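Local coordinates for T-lymphoma invasion and metastasis-inducing protein 1 (Homo sapiens, PDB 4K2P), which probably binds phosphoinositides and partner proteins such as Par-3 through its PH-CC-Ex module, and serves in cells as an exchange factor for the GTPase Rac, at residues A[219-222]-A[223-227]; A[177-180]-A[181-184]; A[197-200]-A[201-205]. The protein carries 5 engineered substitutions. All blocks are in the same frame, centred on the assembly; numbering follows the deposited sequence.

Interaction 1. Residues A[219-222]-A[223-227]; sequences RPTK and VAMGR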
ATOM      1  N   ARG A 219      -7.891  -6.516  15.838  1.00 31.58           N
ATOM      2  CA  ARG A 219      -7.212  -6.182  17.080  1.00 31.20           C
ATOM      3  C   ARG A 219      -5.716  -6.483  17.012  1.00 31.59           C
ATOM      4  O   ARG A 219      -4.917  -5.628  17.378  1.00 30.57           O
ATOM      5  CB  ARG A 219      -7.855  -6.897  18.274  1.00 33.42           C
ATOM      6  CG  ARG A 219      -7.225  -6.517  19.604  1.00 34.91           C
ATOM      7  CD  ARG A 219      -7.871  -7.233  20.767  1.00 40.45           C
ATOM      8  NE  ARG A 219      -7.086  -7.078  21.993  1.00 43.14           N
ATOM      9  CZ  ARG A 219      -7.457  -6.385  23.064  1.00 48.32           C
ATOM     10  NH1 ARG A 219      -8.598  -5.727  23.078  1.00 53.91           N
ATOM     11  NH2 ARG A 219      -6.665  -6.329  24.123  1.00 48.69           N
ATOM     12  N   PRO A 220      -5.324  -7.671  16.515  1.00 33.53           N
ATOM     13  CA  PRO A 220      -3.878  -7.925  16.443  1.00 32.19           C
ATOM     14  C   PRO A 220      -3.137  -6.928  15.558  1.00 27.91           C
ATOM     15  O   PRO A 220      -2.001  -6.556  15.862  1.00 26.15           O
ATOM     16  CB  PRO A 220      -3.789  -9.330  15.842  1.00 35.65           C
ATOM     17  CG  PRO A 220      -5.107  -9.959  16.087  1.00 38.70           C
ATOM     18  CD  PRO A 220      -6.122  -8.870  16.197  1.00 37.84           C
ATOM     19  N   THR A 221      -3.779  -6.480  14.486  1.00 24.86           N
ATOM     20  CA  THR A 221      -3.150  -5.534  13.581  1.00 25.02           C
ATOM     21  C   THR A 221      -3.039  -4.154  14.245  1.00 25.47           C
ATOM     22  O   THR A 221      -2.053  -3.440  14.052  1.00 27.95           O
ATOM     23  CB  THR A 221      -3.930  -5.441  12.255  1.00 27.08           C
ATOM     24  OG1 THR A 221      -3.934  -6.725  11.617  1.00 28.62           O
ATOM     25  CG2 THR A 221      -3.285  -4.439  11.314  1.00 26.84           C
ATOM     26  N   LYS A 222      -4.034  -3.781  15.039  1.00 22.93           N
ATOM     27  CA  LYS A 222      -3.976  -2.509  15.749  1.00 26.65           C
ATOM     28  C   LYS A 222      -2.856  -2.529  16.786  1.00 26.42           C
ATOM     29  O   LYS A 222      -2.150  -1.539  16.958  1.00 27.62           O
ATOM     30  CB  LYS A 222      -5.313  -2.187  16.409  1.00 28.38           C
ATOM     31  CG  LYS A 222      -6.335  -1.615  15.450  1.00 31.37           C
ATOM     32  CD  LYS A 222      -7.685  -1.441  16.126  1.00 38.77           C
ATOM     33  CE  LYS A 222      -8.645  -0.663  15.240  1.00 41.56           C
ATOM     34  NZ  LYS A 222     -10.053  -0.866  15.661  1.00 44.92           N
ATOM     35  N   VAL A 223      -2.697  -3.661  17.464  1.00 26.25           N
ATOM     36  CA  VAL A 223      -1.615  -3.834  18.425  1.00 26.78           C
ATOM     37  C   VAL A 223      -0.285  -3.631  17.705  1.00 25.50           C
ATOM     38  O   VAL A 223       0.595  -2.938  18.210  1.00 28.15           O
ATOM     39  CB  VAL A 223      -1.671  -5.229  19.105  1.00 30.45           C
ATOM     40  CG1 VAL A 223      -0.402  -5.517  19.891  1.00 31.59           C
ATOM     41  CG2 VAL A 223      -2.880  -5.321  20.030  1.00 35.19           C
ATOM     42  N   ALA A 224      -0.154  -4.190  16.503  1.00 23.83           N
ATOM     43  CA  ALA A 224       1.096  -4.077  15.742  1.00 25.49           C
ATOM     44  C   ALA A 224       1.362  -2.636  15.302  1.00 26.04           C
ATOM     45  O   ALA A 224       2.500  -2.164  15.330  1.00 28.47           O
ATOM     46  CB  ALA A 224       1.064  -4.994  14.544  1.00 25.87           C
ATOM     47  N   MET A 225       0.311  -1.933  14.900  1.00 25.83           N
ATOM     48  CA  MET A 225       0.432  -0.538  14.515  1.00 25.14           C
ATOM     49  C   MET A 225       0.863   0.297  15.727  1.00 30.72           C
ATOM     50  O   MET A 225       1.607   1.272  15.595  1.00 31.27           O
ATOM     51  CB  MET A 225      -0.889  -0.013  13.943  1.00 26.77           C
ATOM     52  CG  MET A 225      -1.152  -0.465  12.516  1.00 27.11           C
ATOM     53  SD  MET A 225      -2.524   0.377  11.684  1.00 35.76           S
ATOM     54  CE  MET A 225      -3.917  -0.278  12.582  1.00 34.61           C
ATOM     55  N   GLY A 226       0.399  -0.096  16.910  1.00 32.62           N
ATOM     56  CA  GLY A 226       0.779   0.586  18.132  1.00 34.97           C
ATOM     57  C   GLY A 226       2.265   0.421  18.391  1.00 35.27           C
ATOM     58  O   GLY A 226       2.951   1.357  18.802  1.00 36.79           O
ATOM     59  N   ARG A 227       2.767  -0.778  18.118  1.00 34.99           N
ATOM     60  CA  ARG A 227       4.181  -1.074  18.287  1.00 38.34           C
ATOM     61  C   ARG A 227       5.015  -0.219  17.330  1.00 37.48           C
ATOM     62  O   ARG A 227       6.088   0.254  17.687  1.00 39.80           O
ATOM     63  CB  ARG A 227       4.433  -2.566  18.060  1.00 42.60           C
ATOM     64  CG  ARG A 227       5.897  -2.972  18.027  1.00 47.96           C
ATOM     65  CD  ARG A 227       6.043  -4.467  17.762  1.00 51.05           C
ATOM     66  NE  ARG A 227       5.371  -4.855  16.525  1.00 50.33           N
ATOM     67  CZ  ARG A 227       5.807  -4.548  15.307  1.00 48.46           C
ATOM     68  NH1 ARG A 227       6.916  -3.826  15.159  1.00 46.12           N
ATOM     69  NH2 ARG A 227       5.124  -4.946  14.239  1.00 48.53           N
TER

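Interaction 2. Residues A[177-180]-A[181-184]; sequences QIFV and WEQN. With CA (calcium ion), chain E.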
ATOM      1  N   GLN A 177     -11.154 -20.699  12.416  1.00 28.00           N
ATOM      2  CA  GLN A 177     -11.688 -20.270  11.133  1.00 26.09           C
ATOM      3  C   GLN A 177     -12.140 -18.827  11.164  1.00 27.86           C
ATOM      4  O   GLN A 177     -11.949 -18.106  10.191  1.00 27.05           O
ATOM      5  CB  GLN A 177     -12.846 -21.149  10.699  1.00 26.08           C
ATOM      6  CG  GLN A 177     -12.413 -22.466  10.117  1.00 30.34           C
ATOM      7  CD  GLN A 177     -13.589 -23.349   9.804  1.00 34.96           C
ATOM      8  OE1 GLN A 177     -14.446 -23.563  10.650  1.00 40.50           O
ATOM      9  NE2 GLN A 177     -13.659 -23.836   8.577  1.00 34.72           N
ATOM     10  N   ILE A 178     -12.721 -18.399  12.279  1.00 30.15           N
ATOM     11  CA  ILE A 178     -13.168 -17.021  12.420  1.00 29.33           C
ATOM     12  C   ILE A 178     -11.957 -16.095  12.281  1.00 29.36           C
ATOM     13  O   ILE A 178     -12.012 -15.070  11.588  1.00 27.12           O
ATOM     14  CB  ILE A 178     -13.896 -16.816  13.766  1.00 29.37           C
ATOM     15  CG1 ILE A 178     -15.258 -17.510  13.711  1.00 28.14           C
ATOM     16  CG2 ILE A 178     -14.091 -15.331  14.089  1.00 28.84           C
ATOM     17  CD1 ILE A 178     -15.887 -17.749  15.059  1.00 29.17           C
ATOM     18  N   PHE A 179     -10.842 -16.483  12.888  1.00 29.27           N
ATOM     19  CA  PHE A 179      -9.642 -15.660  12.813  1.00 29.01           C
ATOM     20  C   PHE A 179      -9.017 -15.713  11.420  1.00 28.02           C
ATOM     21  O   PHE A 179      -8.410 -14.729  10.990  1.00 28.42           O
ATOM     22  CB  PHE A 179      -8.631 -16.083  13.882  1.00 29.39           C
ATOM     23  CG  PHE A 179      -9.104 -15.840  15.304  1.00 29.20           C
ATOM     24  CD1 PHE A 179     -10.124 -14.933  15.580  1.00 29.13           C
ATOM     25  CD2 PHE A 179      -8.512 -16.505  16.359  1.00 29.33           C
ATOM     26  CE1 PHE A 179     -10.551 -14.711  16.878  1.00 30.79           C
ATOM     27  CE2 PHE A 179      -8.932 -16.287  17.664  1.00 31.76           C
ATOM     28  CZ  PHE A 179      -9.951 -15.382  17.924  1.00 32.25           C
ATOM     29  N   VAL A 180      -9.168 -16.834  10.711  1.00 27.55           N
ATOM     30  CA  VAL A 180      -8.712 -16.919   9.316  1.00 25.46           C
ATOM     31  C   VAL A 180      -9.523 -15.958   8.458  1.00 23.75           C
ATOM     32  O   VAL A 180      -8.968 -15.228   7.642  1.00 22.92           O
ATOM     33  CB  VAL A 180      -8.823 -18.358   8.730  1.00 28.99           C
ATOM     34  CG1 VAL A 180      -8.633 -18.364   7.211  1.00 29.19           C
ATOM     35  CG2 VAL A 180      -7.793 -19.273   9.365  1.00 31.18           C
ATOM     36  N   TRP A 181     -10.836 -15.956   8.651  1.00 23.16           N
ATOM     37  CA  TRP A 181     -11.728 -15.115   7.867  1.00 22.54           C
ATOM     38  C   TRP A 181     -11.486 -13.638   8.166  1.00 22.98           C
ATOM     39  O   TRP A 181     -11.575 -12.783   7.284  1.00 22.46           O
ATOM     40  CB  TRP A 181     -13.186 -15.471   8.141  1.00 22.80           C
ATOM     41  CG  TRP A 181     -13.625 -16.762   7.501  1.00 24.31           C
ATOM     42  CD1 TRP A 181     -13.389 -17.173   6.212  1.00 25.39           C
ATOM     43  CD2 TRP A 181     -14.395 -17.798   8.116  1.00 25.16           C
ATOM     44  NE1 TRP A 181     -13.963 -18.403   5.998  1.00 26.57           N
ATOM     45  CE2 TRP A 181     -14.584 -18.810   7.149  1.00 28.10           C
ATOM     46  CE3 TRP A 181     -14.941 -17.973   9.392  1.00 24.86           C
ATOM     47  CZ2 TRP A 181     -15.292 -19.978   7.423  1.00 29.83           C
ATOM     48  CZ3 TRP A 181     -15.639 -19.129   9.661  1.00 26.16           C
ATOM     49  CH2 TRP A 181     -15.811 -20.119   8.679  1.00 29.28           C
ATOM     50  N   GLU A 182     -11.184 -13.343   9.424  1.00 23.15           N
ATOM     51  CA  GLU A 182     -10.890 -11.988   9.843  1.00 24.73           C
ATOM     52  C   GLU A 182      -9.662 -11.469   9.089  1.00 23.28           C
ATOM     53  O   GLU A 182      -9.646 -10.351   8.575  1.00 24.22           O
ATOM     54  CB  GLU A 182     -10.656 -11.961  11.345  1.00 29.77           C
ATOM     55  CG  GLU A 182     -10.389 -10.601  11.917  1.00 36.81           C
ATOM     56  CD  GLU A 182     -10.325 -10.636  13.422  1.00 45.84           C
ATOM     57  OE1 GLU A 182      -9.430 -11.313  13.970  1.00 47.84           O
ATOM     58  OE2 GLU A 182     -11.192 -10.007  14.054  1.00 50.89           O
ATOM     59  N   GLN A 183      -8.643 -12.312   9.022  1.00 22.22           N
ATOM     60  CA  GLN A 183      -7.408 -11.989   8.337  1.00 28.05           C
ATOM     61  C   GLN A 183      -7.604 -11.884   6.820  1.00 25.76           C
ATOM     62  O   GLN A 183      -7.023 -11.008   6.170  1.00 25.81           O
ATOM     63  CB  GLN A 183      -6.361 -13.041   8.690  1.00 37.73           C
ATOM     64  CG  GLN A 183      -4.941 -12.613   8.445  1.00 48.38           C
ATOM     65  CD  GLN A 183      -3.995 -13.115   9.515  1.00 59.74           C
ATOM     66  OE1 GLN A 183      -3.063 -13.868   9.233  1.00 65.52           O
ATOM     67  NE2 GLN A 183      -4.225 -12.694  10.754  1.00 62.82           N
ATOM     68  N   ASN A 184      -8.429 -12.771   6.265  1.00 22.17           N
ATOM     69  CA  ASN A 184      -8.745 -12.756   4.840  1.00 23.05           C
ATOM     70  C   ASN A 184      -9.404 -11.448   4.471  1.00 22.98           C
ATOM     71  O   ASN A 184      -9.139 -10.882   3.418  1.00 22.50           O
ATOM     72  CB  ASN A 184      -9.675 -13.903   4.445  1.00 23.10           C
ATOM     73  CG  ASN A 184      -8.998 -15.251   4.476  1.00 26.45           C
ATOM     74  OD1 ASN A 184      -7.786 -15.350   4.612  1.00 25.75           O
ATOM     75  ND2 ASN A 184      -9.787 -16.305   4.332  1.00 31.20           N
TER
HETATM   76 CA    CA E1001      -5.568 -16.005   4.555  1.00 53.24          CA
HETATM   77  O   HOH W   1      -7.312 -12.469  12.767  1.00 44.53           O
HETATM   78  O   HOH W   2      -6.065 -15.819   6.881  1.00 35.45           O
HETATM   79  O   HOH W   3      -3.822 -16.500   2.924  1.00 39.86           O
HETATM   80  O   HOH W   4      -4.559 -17.950   5.603  1.00 45.28           O
HETATM   81  O   HOH W   5      -5.440 -13.736   3.678  1.00 46.96           O
HETATM   82  O   HOH W   6      -6.824 -17.383   2.965  1.00 39.96           O

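Interaction 3. Residues A[197-200]-A[201-205]; sequences CYLA and SLQGG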
ATOM      1  N   CYS A 197      -7.743   2.964  -5.542  1.00 26.78           N
ATOM      2  CA  CYS A 197      -6.772   4.031  -5.695  1.00 27.69           C
ATOM      3  C   CYS A 197      -6.311   4.095  -7.145  1.00 29.05           C
ATOM      4  O   CYS A 197      -6.209   5.179  -7.727  1.00 31.08           O
ATOM      5  CB  CYS A 197      -5.571   3.820  -4.773  1.00 27.58           C
ATOM      6  SG  CYS A 197      -5.853   4.270  -3.059  1.00 29.34           S
ATOM      7  N   TYR A 198      -6.024   2.930  -7.720  1.00 28.50           N
ATOM      8  CA  TYR A 198      -5.544   2.847  -9.103  1.00 29.42           C
ATOM      9  C   TYR A 198      -6.592   3.377 -10.059  1.00 30.74           C
ATOM     10  O   TYR A 198      -6.296   4.125 -10.990  1.00 31.64           O
ATOM     11  CB  TYR A 198      -5.213   1.405  -9.483  1.00 29.95           C
ATOM     12  CG  TYR A 198      -4.102   0.761  -8.693  1.00 29.05           C
ATOM     13  CD1 TYR A 198      -3.338   1.485  -7.777  1.00 27.45           C
ATOM     14  CD2 TYR A 198      -3.817  -0.581  -8.866  1.00 28.98           C
ATOM     15  CE1 TYR A 198      -2.319   0.873  -7.065  1.00 26.78           C
ATOM     16  CE2 TYR A 198      -2.818  -1.192  -8.169  1.00 29.02           C
ATOM     17  CZ  TYR A 198      -2.072  -0.470  -7.262  1.00 26.90           C
ATOM     18  OH  TYR A 198      -1.072  -1.117  -6.582  1.00 26.57           O
ATOM     19  N   LEU A 199      -7.832   2.977  -9.819  1.00 30.73           N
ATOM     20  CA  LEU A 199      -8.933   3.350 -10.688  1.00 34.89           C
ATOM     21  C   LEU A 199      -9.167   4.847 -10.609  1.00 36.15           C
ATOM     22  O   LEU A 199      -9.411   5.494 -11.620  1.00 36.25           O
ATOM     23  CB  LEU A 199     -10.207   2.594 -10.309  1.00 35.91           C
ATOM     24  CG  LEU A 199     -11.427   2.882 -11.187  1.00 41.61           C
ATOM     25  CD1 LEU A 199     -11.165   2.517 -12.644  1.00 47.81           C
ATOM     26  CD2 LEU A 199     -12.637   2.141 -10.666  1.00 40.28           C
ATOM     27  N   ALA A 200      -9.094   5.392  -9.399  1.00 36.57           N
ATOM     28  CA  ALA A 200      -9.330   6.815  -9.190  1.00 40.11           C
ATOM     29  C   ALA A 200      -8.266   7.631  -9.910  1.00 40.74           C
ATOM     30  O   ALA A 200      -8.547   8.681 -10.489  1.00 42.17           O
ATOM     31  CB  ALA A 200      -9.340   7.136  -7.711  1.00 40.67           C
ATOM     32  N   SER A 201      -7.041   7.126  -9.884  1.00 38.07           N
ATOM     33  CA  SER A 201      -5.921   7.822 -10.486  1.00 40.32           C
ATOM     34  C   SER A 201      -6.063   7.865 -12.006  1.00 38.97           C
ATOM     35  O   SER A 201      -5.677   8.847 -12.631  1.00 39.88           O
ATOM     36  CB  SER A 201      -4.606   7.163 -10.068  1.00 44.72           C
ATOM     37  OG  SER A 201      -4.308   7.471  -8.709  1.00 46.40           O
ATOM     38  N   LEU A 202      -6.600   6.806 -12.609  1.00 38.91           N
ATOM     39  CA  LEU A 202      -6.848   6.819 -14.046  1.00 45.37           C
ATOM     40  C   LEU A 202      -8.043   7.701 -14.420  1.00 48.68           C
ATOM     41  O   LEU A 202      -8.020   8.359 -15.453  1.00 50.70           O
ATOM     42  CB  LEU A 202      -7.075   5.405 -14.579  1.00 50.71           C
ATOM     43  CG  LEU A 202      -5.885   4.445 -14.629  1.00 52.55           C
ATOM     44  CD1 LEU A 202      -6.339   3.113 -15.197  1.00 57.10           C
ATOM     45  CD2 LEU A 202      -4.738   5.003 -15.458  1.00 53.34           C
ATOM     46  N   GLN A 203      -9.075   7.733 -13.578  1.00 49.66           N
ATOM     47  CA  GLN A 203     -10.293   8.483 -13.897  1.00 56.76           C
ATOM     48  C   GLN A 203     -10.270   9.919 -13.380  1.00 57.65           C
ATOM     49  O   GLN A 203     -11.241  10.660 -13.542  1.00 62.79           O
ATOM     50  CB  GLN A 203     -11.519   7.782 -13.322  1.00 58.75           C
ATOM     51  CG  GLN A 203     -11.830   6.435 -13.936  1.00 61.85           C
ATOM     52  CD  GLN A 203     -12.978   5.755 -13.233  1.00 63.13           C
ATOM     53  OE1 GLN A 203     -13.166   5.929 -12.029  1.00 60.90           O
ATOM     54  NE2 GLN A 203     -13.764   4.989 -13.981  1.00 66.95           N
ATOM     55  N   GLY A 204      -9.164  10.314 -12.763  1.00 54.39           N
ATOM     56  CA  GLY A 204      -9.056  11.637 -12.184  1.00 55.20           C
ATOM     57  C   GLY A 204     -10.019  11.891 -11.034  1.00 59.39           C
ATOM     58  O   GLY A 204     -10.254  13.044 -10.673  1.00 61.16           O
ATOM     59  N   GLY A 205     -10.573  10.828 -10.456  1.00 62.21           N
ATOM     60  CA  GLY A 205     -11.512  10.961  -9.350  1.00 65.54           C
ATOM     61  C   GLY A 205     -10.805  11.033  -8.008  1.00 63.67           C
ATOM     62  O   GLY A 205      -9.580  10.962  -7.944  1.00 62.51           O
TER

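Interaction 1. Residues A[219-222]-A[223-227]
Val223 starts the contact: Val223 N donates to Arg219 O at 3.0 Å, with an angle of 164° at the hydrogen. Its CG2 branch, set beside the backbone N, leans back over that carbonyl, 3.4 Å from Arg219 O. Ala224 follows one residue on, its N 3.1 Å from Pro220 O in a more bent bond of 150°. Its CB comes to 3.5 Å from Thr221 O, and the methyl packs on Leu239 of helix 233-241. This regular i to i+4 pattern is that of an alpha-helix, here the short helix 219-228 of the CC-Ex region, laid against helix 233-241. Met225 N then bonds Thr221 O at 2.9 Å. Beyond CG the Met225 chain bends at SD (chi3 -70°), bringing CE back across the lysine, 4.0 Å from Lys222 CG; the same side chain meets Phe231, Ser235 and Leu239. Thr221, whose OG1 is hydrogen-bonded to Glu186 and Ser218, also packs on Phe236. Gly226 N bonds Lys222 O at 2.9 Å, and Arg227 N closes the next turn onto Val223 O at 3.1 Å, while Arg227 NH1 is hydrogen-bonded to Val28 O.

Interaction 2. Residues A[177-180]-A[181-184]
Trp181 lies back along its own helix over Gln177, and its side chain can be followed outward from CB, which sits 3.6 Å from Gln177 O. With CG beside the backbone N (chi1 -74°), the indole is laid toward the preceding turn. CE3 then passes close to the same carbonyl, 3.1 Å from Gln177 O, and CZ3 reaches Gln177 CB at 3.6 Å. That CB lies over one face of the six-membered ring, 3.9 Å from its centroid, a CH-pi contact. At the far rim CH2 meets Gln177 CD, the amide plane turned 28° from the ring. Helices 133-161 and 168-203 form a long antiparallel pair, the coiled-coil part of this PH-CC-Ex module, and the indole packs between them on Asp151, Leu154 and Lys155. Cutting Trp181 back to an alanine would probably open a gap against these three residues and leave Gln177 CB without its aromatic partner. One turn on, Asn184 OD1 binds a calcium ion at 2.3 Å, alongside five waters. One of those waters donates to Val180 O, so the metal is linked to the helix directly through Asn184 and indirectly through that water, while Asn184 ND2 bonds Asp151. A separate water, not bound to the metal, bridges Phe179 O and Glu182 OE1, lying 2.7 Å from the latter; the Phe179 ring and the Glu182 carboxylate lie side by side, their planes only 8° apart.

Interaction 3. Residues A[197-200]-A[201-205]
Main-chain hydrogen bonds join Cys197, Tyr198 and Leu199 to Ser201, Leu202 and Gln203 in the i to i+4 manner of an alpha-helix. Ser201 N bonds Cys197 O at 3.0 Å, Leu202 N bonds Tyr198 O, and Gln203 N bonds Leu199 O.

Polar side chains take part as well. Ser201 OG, placed beside its own backbone N, turns back along the helix to stand 3.1 Å from Cys197 O, and it is also hydrogen-bonded to His117 ND1 of helix 106-128. The Tyr198 hydroxyl is hydrogen-bonded to Ser74 O and to Arg194 NH1, while the Tyr198 ring packs on Cys120 and Ala121.

Van der Waals contacts are carried by Leu199 and Gln203, whose side chains run across one another. Leu199 CG approaches the amide oxygen at 3.6 Å from Gln203 OE1, and Leu199 CD1 lies 3.8 Å from Gln203 NE2, so the aliphatic branch rests against the carboxamide with no bond between them. Leu202 CG comes within 3.7 Å of Tyr198 O, and the same side chain packs on Thr133, Leu134 and Leu137 at the start of helix 133-161.

The backbone leaves the helix at Gly204, whose phi of 64° is positive and easiest for a residue without a side chain. Past that reversal Gly205 N returns to Ala200 O at 3.0 Å, in a bond bent to 131°. A 6-to-1 bond closing behind a glycine of left-handed conformation is the signature of a Schellman motif, here at the C-terminal end of helix 168-203.

Overall arrangement
Interactions 2 and 3 both lie on helix 168-203, with centres 30 Å apart and nearest atoms about 16 Å apart: the first in its first half, the second at its C-terminal end. Interaction 1 follows them in the chain and comes close to interaction 2, at about 5 Å between nearest atoms without touching. Their link is indirect: Thr221 bonds Ser218, on which Glu182 packs, and also Glu186, on the turn after 181-184. The side chain of Thr221 is about 12 Å from the calcium held by Asn184. Another calcium lies about 9 Å from the side chain of Leu202, while interaction 3 faces helix 106-128, across the chain's centre from interaction 1.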